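Local coordinates for phosphoribosylformylglycinamidine synthase 2 (Thermus thermophilus, PDB 3VIU), which belongs to the AIR synthase-related (PurM-like) proteins, carries two N-terminal/C-terminal domain pairs in one chain, and holds ADP and a magnesium ion, at residues 114-119 with 418-423; 243-248 with 308-313. All blocks are in the same frame, centred on the assembly; numbering follows the deposited sequence.

In the fold
Contact 1 (114-119 with 418-423) joins the two PurM-like N-terminal sheets of the chain, whereas contact 2 (243-248 with 308-313) lies within the first C-terminal domain and is nested inside the loop that contact 1 closes. Their centres are about 18 Å apart, but they touch directly: Arg116 NH2 makes a 2.9 Å salt bridge to Glu243 OE1, and Arg116 CB packs on Leu246 CD1 at 3.6 Å. Helix 235-250 thus meets strand 116-126 by one face and its own sheet by another. The side chain of Met308 is about 10 Å from the bound ADP and touches Asp259, a residue of the ADP pocket.

Contact 1: 114-119 with 418-423; sequences GARPIA and VGTRTA
Ile118 and Thr422 meet side chain against side chain at roughly a right angle, two beta-branched residues pressed together by their branches. Thr422 OG1 comes within 3.5 Å of Ile118 CB, while the two CG2 methyls touch at 3.6 Å. With chi1 at 61° placing Thr422 OG1 between the backbone N and the carbonyl carbon, its CG2 falls anti to the carbonyl carbon; Ile118 CG2 is anti to its own carbonyl carbon as well, and each methyl thereby comes up against the other. The threonine hydroxyl is joined to the main chain of strand 116-126 through water 1, which gives a hydrogen to Ile118 O at 3.2 Å and lies 2.7 Å from Thr422 OG1.

Toward the surface, Arg116 and Arg421 also cross nearly at right angles. Their aliphatic parts do the touching, Arg116 CD lying 3.9 Å from Arg421 CD, and the guanidinium planes are turned 52° from each other. Arg116 NE sits at the edge of the Arg421 guanidinium, near its plane, and is 4.4 Å from Arg421 NH1. This NE is buried without a polar partner in the model; the bend at chi3 (-70°) carries the rest of the guanidinium to Glu243, whose salt bridge with NH2 probably offsets the like charge of Arg421.

The contact links two sheets of the same PurM-like topology, the first through strand 116-126 and the second through its edge strand 422-424. Ile118 and Ala119 form a classic beta bulge opposite Leu178 of strand 172-182, the strand whose Leu180 also touches Thr422. Strand 432-436 pairs with 422-424, and helix 235-250 packs on Arg116 through Met242 and Leu246.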
loop_
_atom_site.group_PDB
_atom_site.type_symbol
_atom_site.label_atom_id
_atom_site.label_comp_id
_atom_site.label_asym_id
_atom_site.label_seq_id
_atom_site.Cartn_x
_atom_site.Cartn_y
_atom_site.Cartn_z
ATOM N N GLY A 114 -16.113 6.135 -7.410
ATOM C CA GLY A 114 -17.352 5.433 -7.688
ATOM C C GLY A 114 -17.157 3.934 -7.584
ATOM O O GLY A 114 -17.966 3.148 -8.085
ATOM N N ALA A 115 -16.068 3.538 -6.933
ATOM C CA ALA A 115 -15.744 2.128 -6.753
ATOM C C ALA A 115 -16.097 1.692 -5.340
ATOM O O ALA A 115 -15.749 2.360 -4.367
ATOM C CB ALA A 115 -14.270 1.893 -7.010
ATOM N N ARG A 116 -16.802 0.572 -5.237
ATOM C CA ARG A 116 -17.181 0.049 -3.939
ATOM C C ARG A 116 -15.995 -0.713 -3.353
ATOM O O ARG A 116 -15.490 -1.658 -3.960
ATOM C CB ARG A 116 -18.382 -0.880 -4.086
ATOM C CG ARG A 116 -18.754 -1.620 -2.827
ATOM C CD ARG A 116 -19.911 -2.572 -3.093
ATOM N NE ARG A 116 -21.160 -1.854 -3.330
ATOM C CZ ARG A 116 -21.921 -1.351 -2.364
ATOM N NH1 ARG A 116 -21.563 -1.491 -1.091
ATOM N NH2 ARG A 116 -23.038 -0.701 -2.667
ATOM N N PRO A 117 -15.520 -0.292 -2.175
ATOM C CA PRO A 117 -14.388 -0.932 -1.494
ATOM C C PRO A 117 -14.608 -2.433 -1.294
ATOM O O PRO A 117 -15.592 -2.835 -0.688
ATOM C CB PRO A 117 -14.325 -0.185 -0.169
ATOM C CG PRO A 117 -14.769 1.192 -0.556
ATOM C CD PRO A 117 -15.954 0.913 -1.447
ATOM N N ILE A 118 -13.694 -3.257 -1.795
ATOM C CA ILE A 118 -13.842 -4.697 -1.647
ATOM C C ILE A 118 -12.739 -5.277 -0.793
ATOM O O ILE A 118 -12.807 -6.441 -0.387
ATOM C CB ILE A 118 -13.840 -5.442 -3.022
ATOM C CG1 ILE A 118 -12.500 -5.236 -3.740
ATOM C CG2 ILE A 118 -15.001 -4.956 -3.873
ATOM C CD1 ILE A 118 -12.410 -5.908 -5.111
ATOM N N ALA A 119 -11.717 -4.475 -0.518
ATOM C CA ALA A 119 -10.626 -4.968 0.299
ATOM C C ALA A 119 -9.674 -3.901 0.825
ATOM O O ALA A 119 -9.495 -2.842 0.217
ATOM C CB ALA A 119 -9.849 -6.010 -0.477
ATOM N N VAL A 418 -16.631 -12.457 3.043
ATOM C CA VAL A 418 -17.697 -12.680 2.070
ATOM C C VAL A 418 -18.613 -11.460 1.967
ATOM O O VAL A 418 -19.310 -11.119 2.924
ATOM C CB VAL A 418 -18.552 -13.895 2.455
ATOM C CG1 VAL A 418 -19.704 -14.050 1.471
ATOM C CG2 VAL A 418 -17.689 -15.146 2.475
ATOM N N GLY A 419 -18.617 -10.819 0.800
ATOM C CA GLY A 419 -19.437 -9.635 0.601
ATOM C C GLY A 419 -20.603 -9.776 -0.362
ATOM O O GLY A 419 -21.032 -10.885 -0.699
ATOM N N THR A 420 -21.109 -8.631 -0.814
ATOM C CA THR A 420 -22.245 -8.578 -1.729
ATOM C C THR A 420 -21.883 -8.614 -3.211
ATOM O O THR A 420 -22.759 -8.471 -4.064
ATOM C CB THR A 420 -23.084 -7.303 -1.505
ATOM O OG1 THR A 420 -22.309 -6.151 -1.865
ATOM C CG2 THR A 420 -23.513 -7.193 -0.046
ATOM N N ARG A 421 -20.604 -8.778 -3.528
ATOM C CA ARG A 421 -20.191 -8.822 -4.924
ATOM C C ARG A 421 -18.881 -9.579 -5.046
ATOM O O ARG A 421 -18.595 -10.199 -6.071
ATOM C CB ARG A 421 -20.010 -7.401 -5.480
ATOM C CG ARG A 421 -20.876 -6.343 -4.804
ATOM C CD ARG A 421 -21.140 -5.137 -5.695
ATOM N NE ARG A 421 -21.978 -5.480 -6.843
ATOM C CZ ARG A 421 -22.775 -4.621 -7.474
ATOM N NH1 ARG A 421 -22.851 -3.357 -7.070
ATOM N NH2 ARG A 421 -23.504 -5.027 -8.508
ATOM N N THR A 422 -18.093 -9.533 -3.981
ATOM C CA THR A 422 -16.798 -10.184 -3.967
ATOM C C THR A 422 -16.622 -11.064 -2.743
ATOM O O THR A 422 -17.286 -10.867 -1.733
ATOM C CB THR A 422 -15.665 -9.133 -3.983
ATOM O OG1 THR A 422 -15.759 -8.305 -2.817
ATOM C CG2 THR A 422 -15.776 -8.257 -5.215
ATOM N N ALA A 423 -15.721 -12.035 -2.842
ATOM C CA ALA A 423 -15.438 -12.936 -1.731
ATOM C C ALA A 423 -13.968 -13.310 -1.737
ATOM O O ALA A 423 -13.376 -13.542 -2.794
ATOM C CB ALA A 423 -16.289 -14.186 -1.829
HETATM O O HOH W 1 -14.612 -9.079 -0.468
#

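Contact 2: 243-248 with 308-313; sequences EATLEA and MVLVPK
This is a buried helix-on-sheet contact inside the first C-terminal domain, where helix 235-250 rests on strand 307-312, burying 140 Å² in all, both sides summed. Thr245 supplies the helix side, and Met308 and Leu310, two residues apart on the same face of the strand, supply the other. Thr245 and Met308, a selenomethionine, reach toward each other tip to tip, and the closest pair is Thr245 OG1 with Met308 CE at 3.6 Å. Met308 CG, placed by chi1 (-157°), lies 4.0 Å from Thr245 OG1; the bends at chi2 and chi3 fold the methyl CE back to the same oxygen. Leu310 CD2 meets Thr245 OG1 more loosely, 4.4 Å away.

The strand belongs to the mixed seven-stranded sheet of the AIR synthase C-terminal domain, flanked by antiparallel neighbours 254-259 and 196-201. Because Thr245 OG1 lies anti to its carbonyl carbon and beside the backbone N (chi1 -60°), it can turn back along the helix to bond Leu241 O, one turn earlier. Its polar need is met within the helix, although the groups facing it across the contact are apolar. Val257 of strand 254-259 also packs on Thr245, while Phe324 of helix 317-326 covers both Ala244 and Leu310, and Leu320 of that helix meets Ala248.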
loop_
_atom_site.group_PDB
_atom_site.type_symbol
_atom_site.label_atom_id
_atom_site.label_comp_id
_atom_site.label_asym_id
_atom_site.label_seq_id
_atom_site.Cartn_x
_atom_site.Cartn_y
_atom_site.Cartn_z
ATOM N N GLU A 243 -22.582 4.102 0.887
ATOM C CA GLU A 243 -23.722 3.653 0.083
ATOM C C GLU A 243 -24.329 4.775 -0.752
ATOM O O GLU A 243 -24.596 4.605 -1.941
ATOM C CB GLU A 243 -24.817 3.061 0.972
ATOM C CG GLU A 243 -24.426 1.789 1.694
ATOM C CD GLU A 243 -23.884 0.725 0.762
ATOM O OE1 GLU A 243 -24.273 0.721 -0.426
ATOM O OE2 GLU A 243 -23.080 -0.115 1.224
ATOM N N ALA A 244 -24.544 5.922 -0.122
ATOM C CA ALA A 244 -25.133 7.066 -0.801
ATOM C C ALA A 244 -24.272 7.538 -1.960
ATOM O O ALA A 244 -24.766 7.733 -3.077
ATOM C CB ALA A 244 -25.340 8.204 0.186
ATOM N N THR A 245 -22.984 7.725 -1.694
ATOM C CA THR A 245 -22.070 8.188 -2.726
ATOM C C THR A 245 -22.042 7.196 -3.876
ATOM O O THR A 245 -22.156 7.584 -5.040
ATOM C CB THR A 245 -20.643 8.373 -2.164
ATOM O OG1 THR A 245 -20.676 9.350 -1.114
ATOM C CG2 THR A 245 -19.675 8.841 -3.270
ATOM N N LEU A 246 -21.904 5.913 -3.545
ATOM C CA LEU A 246 -21.869 4.869 -4.558
ATOM C C LEU A 246 -23.171 4.819 -5.348
ATOM O O LEU A 246 -23.152 4.693 -6.570
ATOM C CB LEU A 246 -21.607 3.502 -3.925
ATOM C CG LEU A 246 -20.225 3.210 -3.335
ATOM C CD1 LEU A 246 -20.248 1.842 -2.662
ATOM C CD2 LEU A 246 -19.170 3.246 -4.420
ATOM N N GLU A 247 -24.308 4.917 -4.664
ATOM C CA GLU A 247 -25.573 4.876 -5.380
ATOM C C GLU A 247 -25.675 6.114 -6.252
ATOM O O GLU A 247 -25.994 6.030 -7.438
ATOM C CB GLU A 247 -26.759 4.813 -4.416
ATOM C CG GLU A 247 -28.111 4.839 -5.135
ATOM C CD GLU A 247 -29.298 4.600 -4.214
ATOM O OE1 GLU A 247 -30.427 4.970 -4.607
ATOM O OE2 GLU A 247 -29.109 4.037 -3.112
ATOM N N ALA A 248 -25.385 7.267 -5.660
ATOM C CA ALA A 248 -25.434 8.518 -6.394
ATOM C C ALA A 248 -24.671 8.394 -7.720
ATOM O O ALA A 248 -25.183 8.768 -8.775
ATOM C CB ALA A 248 -24.845 9.649 -5.541
HETATM N N MSE A 308 -17.913 14.547 2.709
HETATM C CA MSE A 308 -17.835 14.335 1.271
HETATM C C MSE A 308 -18.381 15.511 0.455
HETATM O O MSE A 308 -19.396 16.115 0.806
HETATM C CB MSE A 308 -18.624 13.063 0.927
HETATM C CG MSE A 308 -18.225 12.379 -0.364
HETATM SE SE MSE A 308 -16.576 11.360 -0.159
HETATM C CE MSE A 308 -17.330 9.597 0.163
ATOM N N VAL A 309 -17.701 15.820 -0.644
ATOM C CA VAL A 309 -18.111 16.884 -1.551
ATOM C C VAL A 309 -18.687 16.235 -2.819
ATOM O O VAL A 309 -18.075 15.324 -3.378
ATOM C CB VAL A 309 -16.904 17.770 -1.946
ATOM C CG1 VAL A 309 -17.267 18.667 -3.110
ATOM C CG2 VAL A 309 -16.477 18.616 -0.758
ATOM N N LEU A 310 -19.862 16.683 -3.261
ATOM C CA LEU A 310 -20.464 16.126 -4.472
ATOM C C LEU A 310 -21.013 17.207 -5.401
ATOM O O LEU A 310 -21.594 18.194 -4.951
ATOM C CB LEU A 310 -21.576 15.130 -4.122
ATOM C CG LEU A 310 -21.185 13.969 -3.203
ATOM C CD1 LEU A 310 -21.319 14.416 -1.765
ATOM C CD2 LEU A 310 -22.074 12.775 -3.453
ATOM N N VAL A 311 -20.821 17.007 -6.701
ATOM C CA VAL A 311 -21.273 17.952 -7.718
ATOM C C VAL A 311 -22.319 17.273 -8.579
ATOM O O VAL A 311 -21.991 16.457 -9.444
ATOM C CB VAL A 311 -20.105 18.388 -8.639
ATOM C CG1 VAL A 311 -20.584 19.428 -9.644
ATOM C CG2 VAL A 311 -18.955 18.932 -7.804
ATOM N N PRO A 312 -23.599 17.594 -8.352
ATOM C CA PRO A 312 -24.657 16.973 -9.152
ATOM C C PRO A 312 -24.661 17.495 -10.582
ATOM O O PRO A 312 -24.339 18.662 -10.828
ATOM C CB PRO A 312 -25.931 17.356 -8.403
ATOM C CG PRO A 312 -25.589 18.724 -7.855
ATOM C CD PRO A 312 -24.156 18.538 -7.362
ATOM N N LYS A 313 -25.018 16.621 -11.518
ATOM C CA LYS A 313 -25.097 17.000 -12.923
ATOM C C LYS A 313 -26.255 17.975 -13.079
ATOM O O LYS A 313 -27.125 18.061 -12.209
ATOM C CB LYS A 313 -25.361 15.774 -13.799
ATOM C CG LYS A 313 -24.216 14.782 -13.874
ATOM C CD LYS A 313 -24.561 13.687 -14.865
ATOM C CE LYS A 313 -23.323 12.982 -15.377
ATOM N NZ LYS A 313 -23.687 12.101 -16.509
#